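Local structure of ATP-dependent DNA ligase (Mycobacterium tuberculosis, 6NHX) at residues E105-R117 with R127-T141. The protein joins DNA ends at the expense of ATP, and works with Ku to repair double-strand breaks by non-homologous end joining. The protein carries 1 engineered substitution. Sequence-based numbering, arbitrary orientation.
With ATP (adenosine-5'-triphosphate), chain B.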
ATOM      1  N   GLU A 105      -2.104 -13.194   0.584  1.00 17.24           N
ATOM      2  CA  GLU A 105      -1.846 -13.492   1.986  1.00 18.06           C
ATOM      3  C   GLU A 105      -2.388 -12.367   2.854  1.00 16.04           C
ATOM      4  O   GLU A 105      -2.518 -11.223   2.417  1.00 16.51           O
ATOM      5  CB  GLU A 105      -0.340 -13.601   2.241  1.00 16.86           C
ATOM      6  CG  GLU A 105       0.313 -14.721   1.459  1.00 19.74           C
ATOM      7  CD  GLU A 105       1.702 -15.095   1.936  1.00 21.19           C
ATOM      8  OE1 GLU A 105       2.030 -14.873   3.112  1.00 18.62           O
ATOM      9  OE2 GLU A 105       2.464 -15.660   1.123  1.00 26.52           O
ATOM     10  N   PHE A 106      -2.662 -12.695   4.109  1.00 17.37           N
ATOM     11  CA  PHE A 106      -2.942 -11.693   5.126  1.00 16.11           C
ATOM     12  C   PHE A 106      -1.769 -11.670   6.094  1.00 15.60           C
ATOM     13  O   PHE A 106      -1.431 -12.699   6.687  1.00 17.99           O
ATOM     14  CB  PHE A 106      -4.249 -11.996   5.849  1.00 15.18           C
ATOM     15  CG  PHE A 106      -4.555 -11.030   6.967  1.00 14.89           C
ATOM     16  CD1 PHE A 106      -4.836  -9.689   6.710  1.00 16.52           C
ATOM     17  CD2 PHE A 106      -4.541 -11.457   8.283  1.00 19.43           C
ATOM     18  CE1 PHE A 106      -5.119  -8.816   7.744  1.00 14.03           C
ATOM     19  CE2 PHE A 106      -4.814 -10.572   9.323  1.00 18.40           C
ATOM     20  CZ  PHE A 106      -5.107  -9.275   9.056  1.00 17.83           C
ATOM     21  N   TRP A 107      -1.117 -10.513   6.212  1.00 14.38           N
ATOM     22  CA  TRP A 107      -0.034 -10.323   7.169  1.00 13.50           C
ATOM     23  C   TRP A 107      -0.588  -9.498   8.322  1.00 13.54           C
ATOM     24  O   TRP A 107      -0.867  -8.303   8.162  1.00 15.87           O
ATOM     25  CB  TRP A 107       1.168  -9.630   6.526  1.00 14.53           C
ATOM     26  CG  TRP A 107       1.948 -10.541   5.585  1.00 16.45           C
ATOM     27  CD1 TRP A 107       1.573 -11.780   5.143  1.00 19.26           C
ATOM     28  CD2 TRP A 107       3.226 -10.275   4.974  1.00 12.25           C
ATOM     29  NE1 TRP A 107       2.539 -12.304   4.306  1.00 16.25           N
ATOM     30  CE2 TRP A 107       3.561 -11.399   4.191  1.00 13.05           C
ATOM     31  CE3 TRP A 107       4.116  -9.202   5.020  1.00 11.49           C
ATOM     32  CZ2 TRP A 107       4.745 -11.475   3.462  1.00 13.48           C
ATOM     33  CZ3 TRP A 107       5.300  -9.286   4.286  1.00 13.02           C
ATOM     34  CH2 TRP A 107       5.597 -10.404   3.513  1.00 12.39           C
ATOM     35  N   ALA A 108      -0.724 -10.140   9.476  1.00 14.56           N
ATOM     36  CA  ALA A 108      -1.314  -9.494  10.640  1.00 12.63           C
ATOM     37  C   ALA A 108      -0.260  -8.691  11.390  1.00 12.88           C
ATOM     38  O   ALA A 108       0.876  -9.148  11.572  1.00 13.85           O
ATOM     39  CB  ALA A 108      -1.887 -10.553  11.582  1.00 14.44           C
ATOM     40  N   PHE A 109      -0.659  -7.507  11.853  1.00 12.13           N
ATOM     41  CA  PHE A 109       0.221  -6.690  12.681  1.00 12.79           C
ATOM     42  C   PHE A 109      -0.432  -6.110  13.927  1.00 13.63           C
ATOM     43  O   PHE A 109       0.252  -5.429  14.706  1.00 14.85           O
ATOM     44  CB  PHE A 109       0.978  -5.609  11.882  1.00 13.04           C
ATOM     45  CG  PHE A 109       0.119  -4.776  10.961  1.00 12.61           C
ATOM     46  CD1 PHE A 109      -0.887  -3.944  11.463  1.00 14.37           C
ATOM     47  CD2 PHE A 109       0.373  -4.758   9.577  1.00 13.03           C
ATOM     48  CE1 PHE A 109      -1.663  -3.147  10.605  1.00 13.81           C
ATOM     49  CE2 PHE A 109      -0.396  -3.966   8.719  1.00 14.16           C
ATOM     50  CZ  PHE A 109      -1.408  -3.164   9.230  1.00 15.20           C
ATOM     51  N   ASP A 110      -1.711  -6.387  14.165  1.00 13.04           N
ATOM     52  CA  ASP A 110      -2.299  -6.012  15.443  1.00 13.93           C
ATOM     53  C   ASP A 110      -3.376  -7.020  15.812  1.00 12.94           C
ATOM     54  O   ASP A 110      -3.906  -7.751  14.966  1.00 14.30           O
ATOM     55  CB  ASP A 110      -2.816  -4.569  15.486  1.00 12.91           C
ATOM     56  CG  ASP A 110      -2.460  -3.872  16.787  1.00 12.84           C
ATOM     57  OD1 ASP A 110      -2.488  -4.554  17.843  1.00 14.76           O
ATOM     58  OD2 ASP A 110      -2.143  -2.658  16.756  1.00 13.59           O
ATOM     59  N   LEU A 111      -3.685  -7.044  17.107  1.00 12.99           N
ATOM     60  CA  LEU A 111      -4.706  -7.910  17.679  1.00 13.21           C
ATOM     61  C   LEU A 111      -5.593  -7.008  18.515  1.00 14.60           C
ATOM     62  O   LEU A 111      -5.109  -6.366  19.462  1.00 15.65           O
ATOM     63  CB  LEU A 111      -4.055  -8.976  18.560  1.00 15.32           C
ATOM     64  CG  LEU A 111      -5.006  -9.956  19.254  1.00 14.28           C
ATOM     65  CD1 LEU A 111      -5.742 -10.828  18.236  1.00 16.62           C
ATOM     66  CD2 LEU A 111      -4.233 -10.833  20.226  1.00 21.22           C
ATOM     67  N   LEU A 112      -6.862  -6.894  18.132  1.00 12.48           N
ATOM     68  CA  LEU A 112      -7.767  -5.949  18.776  1.00 13.33           C
ATOM     69  C   LEU A 112      -8.772  -6.606  19.705  1.00 14.04           C
ATOM     70  O   LEU A 112      -9.395  -5.906  20.514  1.00 15.79           O
ATOM     71  CB  LEU A 112      -8.539  -5.141  17.724  1.00 15.27           C
ATOM     72  CG  LEU A 112      -7.686  -4.490  16.632  1.00 15.80           C
ATOM     73  CD1 LEU A 112      -8.544  -3.602  15.747  1.00 17.76           C
ATOM     74  CD2 LEU A 112      -6.508  -3.711  17.231  1.00 16.94           C
ATOM     75  N   TYR A 113      -8.948  -7.916  19.609  1.00 13.69           N
ATOM     76  CA  TYR A 113      -9.884  -8.640  20.449  1.00 12.77           C
ATOM     77  C   TYR A 113      -9.438 -10.089  20.433  1.00 15.93           C
ATOM     78  O   TYR A 113      -9.082 -10.621  19.373  1.00 15.37           O
ATOM     79  CB  TYR A 113     -11.299  -8.510  19.884  1.00 15.05           C
ATOM     80  CG  TYR A 113     -12.350  -9.283  20.649  1.00 14.87           C
ATOM     81  CD1 TYR A 113     -12.588 -10.630  20.384  1.00 16.25           C
ATOM     82  CD2 TYR A 113     -13.128  -8.663  21.620  1.00 16.31           C
ATOM     83  CE1 TYR A 113     -13.536 -11.323  21.068  1.00 18.03           C
ATOM     84  CE2 TYR A 113     -14.094  -9.356  22.311  1.00 16.94           C
ATOM     85  CZ  TYR A 113     -14.291 -10.695  22.033  1.00 17.28           C
ATOM     86  OH  TYR A 113     -15.242 -11.426  22.690  1.00 21.21           O
ATOM     87  N   LEU A 114      -9.445 -10.708  21.608  1.00 13.84           N
ATOM     88  CA  LEU A 114      -9.027 -12.103  21.733  1.00 15.51           C
ATOM     89  C   LEU A 114      -9.890 -12.777  22.789  1.00 16.63           C
ATOM     90  O   LEU A 114      -9.749 -12.483  23.983  1.00 17.30           O
ATOM     91  CB  LEU A 114      -7.549 -12.168  22.114  1.00 17.47           C
ATOM     92  CG  LEU A 114      -6.946 -13.527  22.476  1.00 27.60           C
ATOM     93  CD1 LEU A 114      -6.984 -14.420  21.276  1.00 25.99           C
ATOM     94  CD2 LEU A 114      -5.519 -13.360  22.969  1.00 30.92           C
ATOM     95  N   ASP A 115     -10.783 -13.658  22.337  1.00 16.93           N
ATOM     96  CA  ASP A 115     -11.463 -14.628  23.208  1.00 18.49           C
ATOM     97  C   ASP A 115     -12.075 -13.965  24.441  1.00 19.25           C
ATOM     98  O   ASP A 115     -11.891 -14.409  25.580  1.00 20.20           O
ATOM     99  CB  ASP A 115     -10.538 -15.785  23.598  1.00 23.22           C
ATOM    100  CG  ASP A 115     -10.079 -16.581  22.395  1.00 24.97           C
ATOM    101  OD1 ASP A 115      -8.892 -16.963  22.335  1.00 32.35           O
ATOM    102  OD2 ASP A 115     -10.890 -16.784  21.474  1.00 21.17           O
ATOM    103  N   GLY A 116     -12.814 -12.880  24.207  1.00 17.31           N
ATOM    104  CA  GLY A 116     -13.530 -12.196  25.262  1.00 15.88           C
ATOM    105  C   GLY A 116     -12.816 -10.995  25.820  1.00 15.48           C
ATOM    106  O   GLY A 116     -13.377 -10.323  26.696  1.00 16.73           O
ATOM    107  N   ARG A 117     -11.606 -10.712  25.360  1.00 15.39           N
ATOM    108  CA  ARG A 117     -10.844  -9.565  25.833  1.00 14.71           C
ATOM    109  C   ARG A 117     -10.671  -8.578  24.691  1.00 17.19           C
ATOM    110  O   ARG A 117      -9.939  -8.845  23.729  1.00 16.99           O
ATOM    111  CB  ARG A 117      -9.481  -9.975  26.381  1.00 16.10           C
ATOM    112  CG  ARG A 117      -9.570 -10.647  27.732  1.00 25.78           C
ATOM    113  CD  ARG A 117      -8.911 -11.989  27.700  1.00 29.67           C
ATOM    114  NE  ARG A 117      -7.478 -11.856  27.462  1.00 36.23           N
ATOM    115  CZ  ARG A 117      -6.744 -12.758  26.824  1.00 38.75           C
ATOM    116  NH1 ARG A 117      -7.311 -13.861  26.358  1.00 30.29           N
ATOM    117  NH2 ARG A 117      -5.444 -12.556  26.657  1.00 41.27           N
ATOM    118  N   ARG A 127      -0.234  -6.026  23.261  1.00 14.98           N
ATOM    119  CA  ARG A 127      -1.007  -6.606  22.166  1.00 12.71           C
ATOM    120  C   ARG A 127      -0.112  -7.452  21.263  1.00 13.12           C
ATOM    121  O   ARG A 127      -0.516  -8.532  20.807  1.00 15.24           O
ATOM    122  CB  ARG A 127      -1.698  -5.526  21.340  1.00 14.71           C
ATOM    123  CG  ARG A 127      -2.583  -4.563  22.133  1.00 14.48           C
ATOM    124  CD  ARG A 127      -3.543  -3.805  21.211  1.00 14.37           C
ATOM    125  NE  ARG A 127      -2.855  -3.072  20.131  1.00 12.02           N
ATOM    126  CZ  ARG A 127      -2.378  -1.834  20.209  1.00 11.97           C
ATOM    127  NH1 ARG A 127      -2.472  -1.142  21.335  1.00 13.98           N
ATOM    128  NH2 ARG A 127      -1.793  -1.289  19.154  1.00 13.33           N
ATOM    129  N   ARG A 128       1.115  -6.981  21.009  1.00 15.96           N
ATOM    130  CA  ARG A 128       2.037  -7.697  20.141  1.00 16.04           C
ATOM    131  C   ARG A 128       2.395  -9.056  20.723  1.00 15.45           C
ATOM    132  O   ARG A 128       2.426 -10.058  20.006  1.00 18.50           O
ATOM    133  CB  ARG A 128       3.298  -6.861  19.924  1.00 21.87           C
ATOM    134  CG  ARG A 128       3.173  -5.798  18.869  1.00 33.99           C
ATOM    135  CD  ARG A 128       2.963  -6.326  17.445  1.00 34.84           C
ATOM    136  NE  ARG A 128       3.967  -7.298  17.021  1.00 26.15           N
ATOM    137  CZ  ARG A 128       4.247  -7.577  15.747  1.00 21.21           C
ATOM    138  NH1 ARG A 128       3.610  -6.942  14.772  1.00 24.23           N
ATOM    139  NH2 ARG A 128       5.152  -8.498  15.454  1.00 20.10           N
ATOM    140  N   LYS A 129       2.692  -9.106  22.026  1.00 16.59           N
ATOM    141  CA  LYS A 129       3.039 -10.382  22.641  1.00 17.98           C
ATOM    142  C   LYS A 129       1.876 -11.358  22.545  1.00 15.73           C
ATOM    143  O   LYS A 129       2.072 -12.550  22.273  1.00 17.20           O
ATOM    144  CB  LYS A 129       3.486 -10.180  24.092  1.00 18.36           C
ATOM    145  CG  LYS A 129       4.788  -9.406  24.216  1.00 27.51           C
ATOM    146  CD  LYS A 129       5.910 -10.244  24.798  1.00 42.83           C
ATOM    147  CE  LYS A 129       7.249  -9.526  24.673  1.00 52.82           C
ATOM    148  NZ  LYS A 129       7.812  -9.618  23.293  1.00 61.39           N
ATOM    149  N   LEU A 130       0.650 -10.864  22.726  1.00 16.37           N
ATOM    150  CA  LEU A 130      -0.507 -11.745  22.579  1.00 16.73           C
ATOM    151  C   LEU A 130      -0.664 -12.222  21.141  1.00 15.26           C
ATOM    152  O   LEU A 130      -0.990 -13.390  20.895  1.00 16.10           O
ATOM    153  CB  LEU A 130      -1.778 -11.020  23.009  1.00 17.89           C
ATOM    154  CG  LEU A 130      -1.920 -10.688  24.482  1.00 16.41           C
ATOM    155  CD1 LEU A 130      -3.191  -9.864  24.670  1.00 17.31           C
ATOM    156  CD2 LEU A 130      -1.980 -11.951  25.315  1.00 18.55           C
ATOM    157  N   LEU A 131      -0.449 -11.325  20.179  1.00 17.41           N
ATOM    158  CA  LEU A 131      -0.532 -11.708  18.772  1.00 15.11           C
ATOM    159  C   LEU A 131       0.529 -12.743  18.417  1.00 16.22           C
ATOM    160  O   LEU A 131       0.242 -13.733  17.729  1.00 17.36           O
ATOM    161  CB  LEU A 131      -0.358 -10.450  17.926  1.00 15.22           C
ATOM    162  CG  LEU A 131      -0.314 -10.606  16.410  1.00 14.92           C
ATOM    163  CD1 LEU A 131      -1.632 -11.191  15.899  1.00 19.34           C
ATOM    164  CD2 LEU A 131       0.012  -9.262  15.759  1.00 16.31           C
ATOM    165  N   GLU A 132       1.758 -12.535  18.893  1.00 19.02           N
ATOM    166  CA  GLU A 132       2.837 -13.466  18.589  1.00 20.44           C
ATOM    167  C   GLU A 132       2.524 -14.843  19.146  1.00 18.93           C
ATOM    168  O   GLU A 132       2.735 -15.859  18.470  1.00 20.53           O
ATOM    169  CB  GLU A 132       4.152 -12.968  19.186  1.00 24.57           C
ATOM    170  CG  GLU A 132       4.679 -11.664  18.657  1.00 40.37           C
ATOM    171  CD  GLU A 132       5.881 -11.193  19.453  1.00 49.33           C
ATOM    172  OE1 GLU A 132       6.634 -10.341  18.942  1.00 55.68           O
ATOM    173  OE2 GLU A 132       6.075 -11.679  20.593  1.00 55.43           O
ATOM    174  N   THR A 133       2.008 -14.899  20.381  1.00 19.37           N
ATOM    175  CA  THR A 133       1.625 -16.176  20.982  1.00 21.85           C
ATOM    176  C   THR A 133       0.556 -16.871  20.151  1.00 19.79           C
ATOM    177  O   THR A 133       0.641 -18.076  19.888  1.00 21.41           O
ATOM    178  CB  THR A 133       1.125 -15.962  22.419  1.00 22.79           C
ATOM    179  OG1 THR A 133       2.176 -15.415  23.219  1.00 27.49           O
ATOM    180  CG2 THR A 133       0.650 -17.279  23.044  1.00 25.44           C
ATOM    181  N   LEU A 134      -0.468 -16.124  19.744  1.00 19.53           N
ATOM    182  CA  LEU A 134      -1.529 -16.684  18.916  1.00 22.21           C
ATOM    183  C   LEU A 134      -0.973 -17.236  17.612  1.00 17.71           C
ATOM    184  O   LEU A 134      -1.329 -18.342  17.183  1.00 21.02           O
ATOM    185  CB  LEU A 134      -2.572 -15.600  18.632  1.00 21.47           C
ATOM    186  CG  LEU A 134      -3.753 -16.029  17.757  1.00 20.94           C
ATOM    187  CD1 LEU A 134      -4.552 -17.136  18.438  1.00 29.78           C
ATOM    188  CD2 LEU A 134      -4.658 -14.848  17.417  1.00 23.65           C
ATOM    189  N   ALA A 135      -0.074 -16.487  16.978  1.00 20.69           N
ATOM    190  CA  ALA A 135       0.458 -16.909  15.689  1.00 21.72           C
ATOM    191  C   ALA A 135       1.405 -18.089  15.820  1.00 19.05           C
ATOM    192  O   ALA A 135       1.481 -18.913  14.903  1.00 20.57           O
ATOM    193  CB  ALA A 135       1.185 -15.760  15.006  1.00 20.87           C
ATOM    194  N   ASN A 136       2.160 -18.170  16.921  1.00 20.05           N
ATOM    195  CA  ASN A 136       3.083 -19.282  17.115  1.00 21.24           C
ATOM    196  C   ASN A 136       2.354 -20.615  17.195  1.00 28.93           C
ATOM    197  O   ASN A 136       2.968 -21.662  16.971  1.00 33.74           O
ATOM    198  CB  ASN A 136       3.867 -19.106  18.416  1.00 23.25           C
ATOM    199  CG  ASN A 136       4.863 -17.972  18.363  1.00 36.40           C
ATOM    200  OD1 ASN A 136       5.261 -17.517  17.289  1.00 40.21           O
ATOM    201  ND2 ASN A 136       5.274 -17.502  19.539  1.00 36.35           N
ATOM    202  N   ALA A 137       1.068 -20.600  17.531  1.00 28.76           N
ATOM    203  CA  ALA A 137       0.287 -21.815  17.683  1.00 31.53           C
ATOM    204  C   ALA A 137      -0.625 -22.100  16.496  1.00 40.43           C
ATOM    205  O   ALA A 137      -1.315 -23.124  16.502  1.00 50.67           O
ATOM    206  CB  ALA A 137      -0.541 -21.741  18.969  1.00 34.79           C
ATOM    207  N   THR A 138      -0.650 -21.232  15.484  1.00 27.49           N
ATOM    208  CA  THR A 138      -1.589 -21.359  14.372  1.00 29.50           C
ATOM    209  C   THR A 138      -0.858 -21.078  13.060  1.00 22.44           C
ATOM    210  O   THR A 138       0.371 -20.963  13.018  1.00 35.70           O
ATOM    211  CB  THR A 138      -2.770 -20.397  14.552  1.00 27.71           C
ATOM    212  OG1 THR A 138      -2.278 -19.052  14.504  1.00 26.20           O
ATOM    213  CG2 THR A 138      -3.489 -20.641  15.884  1.00 31.68           C
ATOM    214  N   SER A 139      -1.638 -20.938  11.981  1.00 24.76           N
ATOM    215  CA  SER A 139      -1.161 -20.615  10.639  1.00 25.89           C
ATOM    216  C   SER A 139      -1.204 -19.117  10.338  1.00 22.67           C
ATOM    217  O   SER A 139      -0.874 -18.702   9.221  1.00 22.83           O
ATOM    218  CB  SER A 139      -2.016 -21.333   9.596  1.00 28.92           C
ATOM    219  OG  SER A 139      -3.306 -20.747   9.536  1.00 31.34           O
ATOM    220  N   LEU A 140      -1.644 -18.312  11.290  1.00 20.74           N
ATOM    221  CA  LEU A 140      -1.660 -16.873  11.107  1.00 16.70           C
ATOM    222  C   LEU A 140      -0.240 -16.370  10.883  1.00 16.94           C
ATOM    223  O   LEU A 140       0.698 -16.789  11.571  1.00 20.14           O
ATOM    224  CB  LEU A 140      -2.234 -16.245  12.371  1.00 19.60           C
ATOM    225  CG  LEU A 140      -2.507 -14.744  12.428  1.00 25.33           C
ATOM    226  CD1 LEU A 140      -3.478 -14.308  11.349  1.00 29.82           C
ATOM    227  CD2 LEU A 140      -3.064 -14.421  13.801  1.00 38.29           C
ATOM    228  N   THR A 141      -0.090 -15.445   9.931  1.00 16.52           N
ATOM    229  CA  THR A 141       1.201 -14.874   9.539  1.00 16.63           C
ATOM    230  C   THR A 141       1.403 -13.526  10.235  1.00 16.72           C
ATOM    231  O   THR A 141       0.682 -12.563   9.947  1.00 17.22           O
ATOM    232  CB  THR A 141       1.242 -14.722   8.018  1.00 16.86           C
ATOM    233  OG1 THR A 141       0.966 -15.988   7.407  1.00 20.71           O
ATOM    234  CG2 THR A 141       2.608 -14.221   7.551  1.00 20.58           C
TER
HETATM  235  PG  ATP B1000      -2.685   6.321   4.188  1.00 17.91           P
HETATM  236  O1G ATP B1000      -1.747   6.457   5.370  1.00 17.33           O
HETATM  237  O2G ATP B1000      -3.826   7.320   4.151  1.00 20.04           O
HETATM  238  O3G ATP B1000      -3.148   4.891   3.979  1.00 18.64           O
HETATM  239  PB  ATP B1000      -1.147   5.806   1.750  1.00 22.60           P
HETATM  240  O1B ATP B1000      -0.488   6.696   0.727  1.00 31.05           O
HETATM  241  O2B ATP B1000      -2.100   4.709   1.331  1.00 33.43           O
HETATM  242  O3B ATP B1000      -1.823   6.741   2.877  1.00 22.96           O
HETATM  243  PA  ATP B1000       1.555   5.230   2.632  1.00 19.07           P
HETATM  244  O1A ATP B1000       1.926   6.668   2.832  1.00 22.17           O
HETATM  245  O2A ATP B1000       2.013   4.385   1.472  1.00 23.61           O
HETATM  246  O3A ATP B1000      -0.038   5.139   2.685  1.00 24.28           O
HETATM  247  O5' ATP B1000       1.749   4.445   4.034  1.00 22.18           O
HETATM  248  C5' ATP B1000       1.729   3.021   4.075  1.00 17.49           C
HETATM  249  C4' ATP B1000       0.294   2.487   4.136  1.00 14.02           C
HETATM  250  O4' ATP B1000       0.379   1.086   4.396  1.00 17.12           O
HETATM  251  C3' ATP B1000      -0.535   3.085   5.253  1.00 15.36           C
HETATM  252  O3' ATP B1000      -1.913   2.960   4.914  1.00 17.30           O
HETATM  253  C2' ATP B1000      -0.233   2.134   6.376  1.00 14.78           C
HETATM  254  O2' ATP B1000      -1.237   2.154   7.401  1.00 15.59           O
HETATM  255  C1' ATP B1000      -0.185   0.783   5.670  1.00 17.37           C
HETATM  256  N9  ATP B1000       0.772  -0.146   6.305  1.00 14.25           N
HETATM  257  C8  ATP B1000       1.691  -0.912   5.664  1.00 14.33           C
HETATM  258  N7  ATP B1000       2.384  -1.680   6.548  1.00 12.43           N
HETATM  259  C5  ATP B1000       1.878  -1.406   7.765  1.00 11.63           C
HETATM  260  C6  ATP B1000       2.167  -1.846   9.123  1.00 11.01           C
HETATM  261  N6  ATP B1000       3.152  -2.721   9.356  1.00 12.23           N
HETATM  262  N1  ATP B1000       1.432  -1.327  10.118  1.00 11.03           N
HETATM  263  C2  ATP B1000       0.453  -0.438   9.910  1.00 11.57           C
HETATM  264  N3  ATP B1000       0.142   0.025   8.690  1.00 12.55           N
HETATM  265  C4  ATP B1000       0.829  -0.408   7.609  1.00 12.76           C
HETATM  266  O   HOH W   1       0.220 -16.073   4.929  1.00 24.52           O
HETATM  267  O   HOH W   2      -2.378 -14.466   8.416  1.00 23.09           O
HETATM  268  O   HOH W   3       3.412  -8.079  12.126  1.00 14.08           O
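Asp-110 and Arg-127 meet in a buried salt bridge, the guanidinium presenting NE and NH2 side-on, one nitrogen to each carboxylate oxygen. Arg-127 NE reaches OD1 of Asp-110 at 2.8 Å in a nearly straight bond (173°). Arg-127 NH2 donates a hydrogen bond to the syn lone pair of OD2, and the two planes are nearly coplanar, 26° apart. OD1 also accepts the backbone N-H of Leu-111 on its anti lone pair, so the carboxylate is held against rotation from two directions. In the arginine chain a bend about the CG-CD bond (chi3 -56°) turns NE out of line with CB; Arg-127 CD lies 3.5 Å from Leu-111 O, a buried carbonyl without a hydrogen-bond partner.

Beside this pair, Leu-111 packs CD2 on Leu-130 CB (3.7 Å) and CB on Leu-131 CB, while Leu-131 CD2 presses against the backbone between Phe-109 and Asp-110. Leu-140 CD1 meets Ala-108 CB and the edge of the Phe-106 ring. Past Leu-140 the chain touches the strand again: Ala-108 N donates to Thr-141 O (2.8 Å), and Thr-141 CG2 rests 3.6 Å from Trp-107 CD1. One water joins Phe-106 O to Thr-141 N; another links Ala-108 O to Arg-128 NH1.

The Phe-109 ring is directed away from the helix, although its CB still borders Arg-128 NH1, and lays one face over the adenine of ATP, with N1 above the ring centre; the adenine-stacking residue thus sits in the same strand that packs on the helix. In the second shell, Thr-122 O and Ser-172 O bind Arg-127 NH1, and Pro-143 O takes Arg-128 NH2.

The 127-136 part of helix 124-136 runs roughly at right angles to strand 105-114, their axes 7.3 Å apart. Classic beta bulges, Phe-109 and Asp-110 facing Asp-78 and Leu-112 and Tyr-113 facing Val-76, punctuate the strand's antiparallel pairing with strand 74-82, in the sheet that also includes strands 35-42 and 45-50.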